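Local coordinates for protein prepilin (Salmonella typhi, PDB 3FHV) that probably assembles into type IVb pili that help the bacterium adhere to host cells, its soluble domain interacting with the host chloride channel CFTR, at residues 91-96 with 150-155; 103-108 with 127-132; 120-125 with 135-140. All blocks are in the same frame, centred on the assembly; numbering follows the deposited sequence.

Contact 1: 91-96 with 150-155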
loop_
_atom_site.group_PDB
_atom_site.type_symbol
_atom_site.label_atom_id
_atom_site.label_comp_id
_atom_site.label_asym_id
_atom_site.label_seq_id
_atom_site.Cartn_x
_atom_site.Cartn_y
_atom_site.Cartn_z
ATOM N N ILE A 91 8.649 -7.531 12.165
ATOM C CA ILE A 91 7.985 -6.242 12.316
ATOM C C ILE A 91 7.523 -6.292 13.763
ATOM O O ILE A 91 6.686 -7.122 14.125
ATOM C CB ILE A 91 6.744 -6.076 11.412
ATOM C CG1 ILE A 91 7.155 -6.091 9.935
ATOM C CG2 ILE A 91 6.046 -4.737 11.736
ATOM C CD1 ILE A 91 5.983 -5.879 8.983
ATOM N N THR A 92 8.095 -5.423 14.586
ATOM C CA THR A 92 7.759 -5.358 15.999
ATOM C C THR A 92 6.944 -4.102 16.254
ATOM O O THR A 92 7.287 -3.030 15.757
ATOM C CB THR A 92 9.038 -5.288 16.876
ATOM O OG1 THR A 92 9.826 -6.463 16.665
ATOM C CG2 THR A 92 8.677 -5.190 18.363
ATOM N N THR A 93 5.867 -4.230 17.023
ATOM C CA THR A 93 5.049 -3.068 17.362
ATOM C C THR A 93 4.864 -3.079 18.880
ATOM O O THR A 93 4.456 -4.087 19.458
ATOM C CB THR A 93 3.698 -3.090 16.609
ATOM O OG1 THR A 93 2.933 -1.931 16.970
ATOM C CG2 THR A 93 2.915 -4.370 16.915
ATOM N N ASN A 94 5.177 -1.946 19.508
ATOM C CA ASN A 94 5.143 -1.796 20.965
ATOM C C ASN A 94 3.971 -1.061 21.614
ATOM O O ASN A 94 3.286 -0.257 20.983
ATOM C CB ASN A 94 6.431 -1.102 21.412
ATOM C CG ASN A 94 7.668 -1.866 21.021
ATOM O OD1 ASN A 94 8.005 -2.871 21.638
ATOM N ND2 ASN A 94 8.351 -1.398 19.980
ATOM N N LYS A 95 3.788 -1.342 22.903
ATOM C CA LYS A 95 2.757 -0.724 23.722
ATOM C C LYS A 95 1.360 -0.842 23.134
ATOM O O LYS A 95 0.560 0.094 23.194
ATOM C CB LYS A 95 3.112 0.751 23.963
ATOM C CG LYS A 95 4.485 0.942 24.620
ATOM C CD LYS A 95 4.702 2.380 25.042
ATOM C CE LYS A 95 5.843 2.505 26.039
ATOM N NZ LYS A 95 5.963 3.906 26.549
ATOM N N VAL A 96 1.064 -2.003 22.570
ATOM C CA VAL A 96 -0.246 -2.244 21.984
ATOM C C VAL A 96 -1.238 -2.544 23.100
ATOM O O VAL A 96 -0.967 -3.383 23.960
ATOM C CB VAL A 96 -0.204 -3.445 21.028
ATOM C CG1 VAL A 96 -1.575 -3.656 20.397
ATOM C CG2 VAL A 96 0.877 -3.231 19.981
ATOM N N LEU A 150 4.118 -6.952 20.035
ATOM C CA LEU A 150 3.790 -7.965 19.040
ATOM C C LEU A 150 4.924 -8.013 18.032
ATOM O O LEU A 150 5.485 -6.977 17.667
ATOM C CB LEU A 150 2.474 -7.619 18.321
ATOM C CG LEU A 150 1.162 -7.643 19.128
ATOM C CD1 LEU A 150 -0.016 -7.221 18.237
ATOM C CD2 LEU A 150 0.930 -9.042 19.663
ATOM N N VAL A 151 5.292 -9.217 17.612
ATOM C CA VAL A 151 6.341 -9.362 16.611
ATOM C C VAL A 151 5.839 -10.274 15.503
ATOM O O VAL A 151 5.309 -11.348 15.771
ATOM C CB VAL A 151 7.640 -9.968 17.200
ATOM C CG1 VAL A 151 8.729 -9.972 16.135
ATOM C CG2 VAL A 151 8.098 -9.166 18.408
ATOM N N PHE A 152 5.995 -9.829 14.260
ATOM C CA PHE A 152 5.567 -10.610 13.111
ATOM C C PHE A 152 6.812 -11.010 12.318
ATOM O O PHE A 152 7.571 -10.153 11.859
ATOM C CB PHE A 152 4.608 -9.776 12.254
ATOM C CG PHE A 152 3.529 -9.095 13.054
ATOM C CD1 PHE A 152 2.671 -9.834 13.866
ATOM C CD2 PHE A 152 3.378 -7.713 13.006
ATOM C CE1 PHE A 152 1.677 -9.204 14.625
ATOM C CE2 PHE A 152 2.396 -7.074 13.753
ATOM C CZ PHE A 152 1.537 -7.818 14.568
ATOM N N ASN A 153 7.013 -12.314 12.161
ATOM C CA ASN A 153 8.139 -12.828 11.390
ATOM C C ASN A 153 7.731 -13.242 9.981
ATOM O O ASN A 153 6.544 -13.295 9.658
ATOM C CB ASN A 153 8.792 -14.006 12.116
ATOM C CG ASN A 153 9.662 -13.565 13.276
ATOM O OD1 ASN A 153 9.191 -13.430 14.406
ATOM N ND2 ASN A 153 10.942 -13.337 13.003
ATOM N N TYR A 154 8.722 -13.536 9.145
ATOM C CA TYR A 154 8.544 -13.493 7.699
ATOM C C TYR A 154 9.646 -14.266 6.984
ATOM O O TYR A 154 10.813 -13.873 7.015
ATOM C CB TYR A 154 8.512 -12.045 7.206
ATOM C CG TYR A 154 7.182 -11.356 7.415
ATOM C CD1 TYR A 154 6.064 -11.726 6.681
ATOM C CD2 TYR A 154 7.047 -10.335 8.346
ATOM C CE1 TYR A 154 4.846 -11.099 6.868
ATOM C CE2 TYR A 154 5.833 -9.702 8.541
ATOM C CZ TYR A 154 4.737 -10.088 7.799
ATOM O OH TYR A 154 3.527 -9.460 7.989
ATOM N N ASN A 155 9.269 -15.366 6.340
ATOM C CA ASN A 155 10.195 -16.466 6.097
ATOM C C ASN A 155 11.218 -16.616 7.217
ATOM O O ASN A 155 12.085 -15.760 7.396
ATOM C CB ASN A 155 10.905 -16.283 4.755
ATOM C CG ASN A 155 10.557 -17.370 3.757
ATOM O OD1 ASN A 155 10.866 -17.261 2.570
ATOM N ND2 ASN A 155 9.909 -18.425 4.235
#

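Contact 2: 103-108 with 127-132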
loop_
_atom_site.group_PDB
_atom_site.type_symbol
_atom_site.label_atom_id
_atom_site.label_comp_id
_atom_site.label_asym_id
_atom_site.label_seq_id
_atom_site.Cartn_x
_atom_site.Cartn_y
_atom_site.Cartn_z
ATOM N N SER A 103 -7.113 -8.515 18.624
ATOM C CA SER A 103 -7.602 -8.429 17.252
ATOM C C SER A 103 -6.479 -8.455 16.214
ATOM O O SER A 103 -6.619 -9.069 15.162
ATOM C CB SER A 103 -8.432 -7.158 17.071
ATOM O OG SER A 103 -7.620 -6.016 17.236
ATOM N N ILE A 104 -5.371 -7.784 16.503
ATOM C CA ILE A 104 -4.259 -7.754 15.569
ATOM C C ILE A 104 -3.536 -9.100 15.478
ATOM O O ILE A 104 -3.235 -9.577 14.378
ATOM C CB ILE A 104 -3.245 -6.664 15.955
ATOM C CG1 ILE A 104 -3.915 -5.282 15.878
ATOM C CG2 ILE A 104 -2.039 -6.717 15.022
ATOM C CD1 ILE A 104 -3.080 -4.166 16.507
ATOM N N SER A 105 -3.254 -9.714 16.622
ATOM C CA SER A 105 -2.555 -10.989 16.602
ATOM C C SER A 105 -3.390 -12.056 15.896
ATOM O O SER A 105 -2.866 -12.804 15.069
ATOM C CB SER A 105 -2.189 -11.440 18.028
ATOM O OG SER A 105 -3.344 -11.673 18.810
ATOM N N THR A 106 -4.685 -12.125 16.197
ATOM C CA THR A 106 -5.518 -13.126 15.541
ATOM C C THR A 106 -5.692 -12.794 14.067
ATOM O O THR A 106 -5.710 -13.686 13.219
ATOM C CB THR A 106 -6.902 -13.267 16.216
ATOM O OG1 THR A 106 -7.583 -12.004 16.220
ATOM C CG2 THR A 106 -6.730 -13.756 17.648
ATOM N N GLY A 107 -5.801 -11.508 13.758
ATOM C CA GLY A 107 -5.950 -11.100 12.371
ATOM C C GLY A 107 -4.752 -11.488 11.516
ATOM O O GLY A 107 -4.912 -11.965 10.387
ATOM N N MET A 108 -3.550 -11.289 12.051
ATOM C CA MET A 108 -2.326 -11.625 11.323
ATOM C C MET A 108 -2.227 -13.143 11.159
ATOM O O MET A 108 -1.688 -13.633 10.165
ATOM C CB MET A 108 -1.088 -11.090 12.060
ATOM C CG MET A 108 -0.984 -9.555 12.133
ATOM S SD MET A 108 -0.868 -8.696 10.528
ATOM C CE MET A 108 0.790 -9.142 10.044
ATOM N N ALA A 127 2.709 -19.800 13.429
ATOM C CA ALA A 127 1.921 -18.682 12.913
ATOM C C ALA A 127 0.426 -18.832 13.160
ATOM O O ALA A 127 -0.402 -18.262 12.440
ATOM C CB ALA A 127 2.191 -18.488 11.414
ATOM N N LYS A 128 0.069 -19.605 14.177
ATOM C CA LYS A 128 -1.336 -19.770 14.497
ATOM C C LYS A 128 -1.627 -19.159 15.861
ATOM O O LYS A 128 -1.067 -19.574 16.875
ATOM C CB LYS A 128 -1.736 -21.249 14.492
ATOM C CG LYS A 128 -3.204 -21.460 14.850
ATOM C CD LYS A 128 -3.634 -22.912 14.767
ATOM C CE LYS A 128 -5.098 -23.056 15.175
ATOM N NZ LYS A 128 -5.579 -24.466 15.119
ATOM N N VAL A 129 -2.487 -18.147 15.880
ATOM C CA VAL A 129 -2.863 -17.508 17.130
ATOM C C VAL A 129 -4.382 -17.398 17.132
ATOM O O VAL A 129 -4.965 -16.769 16.250
ATOM C CB VAL A 129 -2.246 -16.092 17.279
ATOM C CG1 VAL A 129 -2.764 -15.435 18.559
ATOM C CG2 VAL A 129 -0.730 -16.176 17.326
ATOM N N THR A 130 -5.013 -18.034 18.115
ATOM C CA THR A 130 -6.469 -18.021 18.250
ATOM C C THR A 130 -6.901 -16.920 19.208
ATOM O O THR A 130 -6.094 -16.395 19.967
ATOM C CB THR A 130 -6.994 -19.363 18.815
ATOM O OG1 THR A 130 -6.327 -19.645 20.053
ATOM C CG2 THR A 130 -6.749 -20.508 17.829
ATOM N N ALA A 131 -8.183 -16.576 19.167
ATOM C CA ALA A 131 -8.712 -15.545 20.040
ATOM C C ALA A 131 -8.494 -15.991 21.482
ATOM O O ALA A 131 -8.192 -15.180 22.351
ATOM C CB ALA A 131 -10.207 -15.339 19.761
ATOM N N GLU A 132 -8.635 -17.290 21.729
ATOM C CA GLU A 132 -8.453 -17.817 23.075
ATOM C C GLU A 132 -7.012 -17.639 23.537
ATOM O O GLU A 132 -6.767 -17.283 24.686
ATOM C CB GLU A 132 -8.829 -19.301 23.141
ATOM C CG GLU A 132 -10.314 -19.601 22.990
ATOM C CD GLU A 132 -10.839 -19.306 21.603
ATOM O OE1 GLU A 132 -10.033 -19.322 20.648
ATOM O OE2 GLU A 132 -12.060 -19.073 21.462
#

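Contact 3: 120-125 with 135-140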
loop_
_atom_site.group_PDB
_atom_site.type_symbol
_atom_site.label_atom_id
_atom_site.label_comp_id
_atom_site.label_asym_id
_atom_site.label_seq_id
_atom_site.Cartn_x
_atom_site.Cartn_y
_atom_site.Cartn_z
ATOM N N ASN A 120 4.341 -10.767 23.318
ATOM C CA ASN A 120 5.193 -10.657 24.492
ATOM C C ASN A 120 6.203 -11.813 24.444
ATOM O O ASN A 120 6.865 -12.000 23.421
ATOM C CB ASN A 120 4.316 -10.676 25.744
ATOM C CG ASN A 120 3.351 -9.492 25.775
ATOM O OD1 ASN A 120 2.172 -9.618 26.134
ATOM N ND2 ASN A 120 3.856 -8.331 25.393
ATOM N N GLY A 121 6.320 -12.600 25.508
ATOM C CA GLY A 121 7.288 -13.690 25.477
ATOM C C GLY A 121 6.760 -14.997 24.905
ATOM O O GLY A 121 7.316 -16.054 25.174
ATOM N N ASN A 122 5.704 -14.934 24.103
ATOM C CA ASN A 122 5.112 -16.140 23.527
ATOM C C ASN A 122 5.305 -16.162 22.018
ATOM O O ASN A 122 4.688 -15.381 21.302
ATOM C CB ASN A 122 3.626 -16.180 23.867
ATOM C CG ASN A 122 3.378 -16.106 25.359
ATOM O OD1 ASN A 122 3.565 -17.086 26.066
ATOM N ND2 ASN A 122 2.974 -14.936 25.842
ATOM N N ASN A 123 6.146 -17.077 21.544
ATOM C CA ASN A 123 6.446 -17.169 20.121
ATOM C C ASN A 123 5.724 -18.295 19.401
ATOM O O ASN A 123 6.117 -19.461 19.470
ATOM C CB ASN A 123 7.958 -17.309 19.930
ATOM C CG ASN A 123 8.376 -17.214 18.479
ATOM O OD1 ASN A 123 7.540 -17.067 17.582
ATOM N ND2 ASN A 123 9.682 -17.302 18.238
ATOM N N HIS A 124 4.651 -17.936 18.703
ATOM C CA HIS A 124 3.861 -18.903 17.952
ATOM C C HIS A 124 4.469 -19.162 16.578
ATOM O O HIS A 124 3.985 -18.654 15.566
ATOM C CB HIS A 124 2.417 -18.417 17.804
ATOM C CG HIS A 124 1.729 -18.162 19.109
ATOM N ND1 HIS A 124 1.692 -16.917 19.699
ATOM C CD2 HIS A 124 1.052 -18.991 19.937
ATOM C CE1 HIS A 124 1.021 -16.990 20.835
ATOM N NE2 HIS A 124 0.622 -18.239 21.003
ATOM N N THR A 125 5.534 -19.956 16.553
ATOM C CA THR A 125 6.289 -20.200 15.326
ATOM C C THR A 125 5.470 -20.911 14.254
ATOM O O THR A 125 5.878 -20.984 13.091
ATOM C CB THR A 125 7.566 -21.012 15.604
ATOM O OG1 THR A 125 7.220 -22.297 16.132
ATOM C CG2 THR A 125 8.451 -20.282 16.598
ATOM N N SER A 135 -6.289 -13.642 23.944
ATOM C CA SER A 135 -6.956 -13.090 25.126
ATOM C C SER A 135 -6.139 -13.332 26.389
ATOM O O SER A 135 -6.072 -12.486 27.284
ATOM C CB SER A 135 -8.339 -13.726 25.311
ATOM O OG SER A 135 -9.190 -13.429 24.221
ATOM N N SER A 136 -5.514 -14.495 26.459
ATOM C CA SER A 136 -4.733 -14.842 27.630
ATOM C C SER A 136 -3.344 -14.213 27.615
ATOM O O SER A 136 -2.914 -13.620 28.609
ATOM C CB SER A 136 -4.642 -16.369 27.739
ATOM O OG SER A 136 -3.850 -16.777 28.844
ATOM N N GLU A 137 -2.644 -14.321 26.489
ATOM C CA GLU A 137 -1.296 -13.776 26.386
ATOM C C GLU A 137 -1.196 -12.255 26.306
ATOM O O GLU A 137 -0.185 -11.687 26.695
ATOM C CB GLU A 137 -0.568 -14.397 25.198
ATOM C CG GLU A 137 -0.438 -15.904 25.296
ATOM C CD GLU A 137 0.305 -16.480 24.120
ATOM O OE1 GLU A 137 0.425 -15.759 23.107
ATOM O OE2 GLU A 137 0.751 -17.643 24.195
ATOM N N CYS A 138 -2.227 -11.597 25.785
ATOM C CA CYS A 138 -2.219 -10.140 25.705
ATOM C C CYS A 138 -2.524 -9.637 27.106
ATOM O O CYS A 138 -3.522 -10.029 27.693
ATOM C CB CYS A 138 -3.297 -9.639 24.749
ATOM S SG CYS A 138 -3.026 -10.028 22.985
ATOM N N THR A 139 -1.670 -8.767 27.632
ATOM C CA THR A 139 -1.842 -8.252 28.988
ATOM C C THR A 139 -2.663 -6.968 29.094
ATOM O O THR A 139 -2.747 -6.181 28.151
ATOM C CB THR A 139 -0.465 -8.041 29.659
ATOM O OG1 THR A 139 0.395 -7.313 28.773
ATOM C CG2 THR A 139 0.174 -9.387 29.978
ATOM N N ALA A 140 -3.266 -6.769 30.262
ATOM C CA ALA A 140 -4.104 -5.601 30.526
ATOM C C ALA A 140 -3.349 -4.288 30.366
ATOM O O ALA A 140 -2.135 -4.235 30.560
ATOM C CB ALA A 140 -4.680 -5.694 31.933
HETATM O O HOH W 1 1.826 -12.890 27.820
#

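Contact 1: 91-96 with 150-155
T93 and L150 face each other as a hydrogen-bonded antiparallel pair: T93 N donates to L150 O at 2.8 Å, and L150 N returns a bond to T93 O. Both donors lie in the carbonyl plane of their acceptors. Two residues on, I91 and F152 repeat the exchange, F152 N reaching I91 O at 2.8 Å with the donor tilted 27° from that plane. T92 and V151 form the non-hydrogen-bonded pair between them, T92 OG1 lying 3.7 Å from both V151 methyls. The two strands are neighbours near the middle of the antiparallel sheet of the pilin head, and helices 8-25 and 98-111 share the face that carries I91, T93, L150 and F152. On that face T93 CG2 packs 3.6 Å from L150 CB, the two side chains running alongside each other. I91, its CG1 beside the backbone N (chi1 -65°), sends CD1 to within 3.9 Å of Y154 CE2. T93 OG1, anti to its own N (chi1 -180°), turns away from L150 and bonds to Y14 OH and N67 ND2. Farther out, L150 lies under C101 and I104 of helix 98-111, while I91 meets L17 and A18 of helix 8-25.

Contact 2: 103-108 with 127-132
T106 turns its methyl, CG2, to the peptide link that joins T130 to A131, lying 3.5 Å from T130 C and 3.5 Å from A131 N. This is the tight part of the contact, where a helix side chain meets the backbone at the start of helix 131-137. The torsion explains the choice of branch: chi1 of 58° puts CG2 anti to the carbonyl carbon and leaves OG1 to bond V102 O, one turn back in helix 98-111. V129 fills the adjoining place. Its CB points toward the helix, and CG1, anti to the backbone N (chi1 176°), comes 3.8 Å from S105 OG and 4.1 Å from S105 CB. S105 OG in turn bonds C101 O, so the valine methyl meets a hydroxyl already engaged with its own helix. V129 also rests on I117 and I119 of strand 116-119, and is thereby wedged between helix 98-111 and the edge region of the sheet.

The packing is looser at the side chains of T130 and A131. A131 CB stays 4.4 Å from T106 CG2, and T130 directs its side chain away from helix 98-111. T130 is the N-cap of helix 131-137, its OG1 accepting a bond from I133 N. K128 before it and E132 after it are exposed and take no part. The connecting segment is tied to helix 98-111 just past T106 by S109, whose OG bonds both V129 N and A127 O.

No hydrogen bond passes directly between 103-108 and 127-132. Because the hydroxyls of S105, T106 and T130 are each engaged by nearby backbone, the first two with carbonyls of their own helix and T130 as the N-cap, the two segments meet chiefly through methyl groups and the peptide surface, an association governed by shape and burial.

Contact 3: 120-125 with 135-140
N122 and E137 reach toward one another from opposite directions, and their flat ends stack, the amide and carboxylate planes 15° apart. N122 CG lies 3.3 Å from E137 CD, so the carboxylate lies over the amide instead of pairing with it through N-H groups. E137 gets there with its chain extended beyond CG (chi2 -179°), projecting from the last turn of helix 131-137 across to strand 122-124. The amide has a second hold: N122 ND2 bonds I119 O, and it also gives a weak hydrogen bond of 3.1 Å to a water. That water donates to E137 O at 2.6 Å, so it bridges the strand side chain to the backbone at the helix end. The strand is the outermost one on this side of the sheet within the chain, and the helix leads into C138, whose disulfide with C101 fastens the segment to helix 98-111.

H124 also comes at the carboxylate from the opposite direction, its ring plane 34° from that of the E137 carboxylate; H124 NE2 and E137 OE2 are 3.2 Å apart. Its other ring nitrogen, ND1, bonds I117 O, which probably limits rotation of the ring; the nearby carboxylate would tend to favour a protonated imidazole. Farther along, the N120 side chain lies beside the E137 backbone and T139, whose OG1 bonds T147 OG1.

Contact 1 is the core of the three, a regular strand pairing with its centre about 4 Å from that of the chain, whereas contact 3 lies at the surface. Contact 2 is buried but peripheral, its centre about 14 Å from that of the chain. Their chemistry follows these places: backbone hydrogen bonds with apolar side chains in contact 1, methyl packing in contact 2, and polar side chains with a bridging water in contact 3. Helix 98-111 connects the first two, as I104 and M108 pack on L150, F152 and Y154. Helix 131-137 serves both contacts 2 and 3, which touch where V129 CG2 meets H124 ND1 at 3.5 Å.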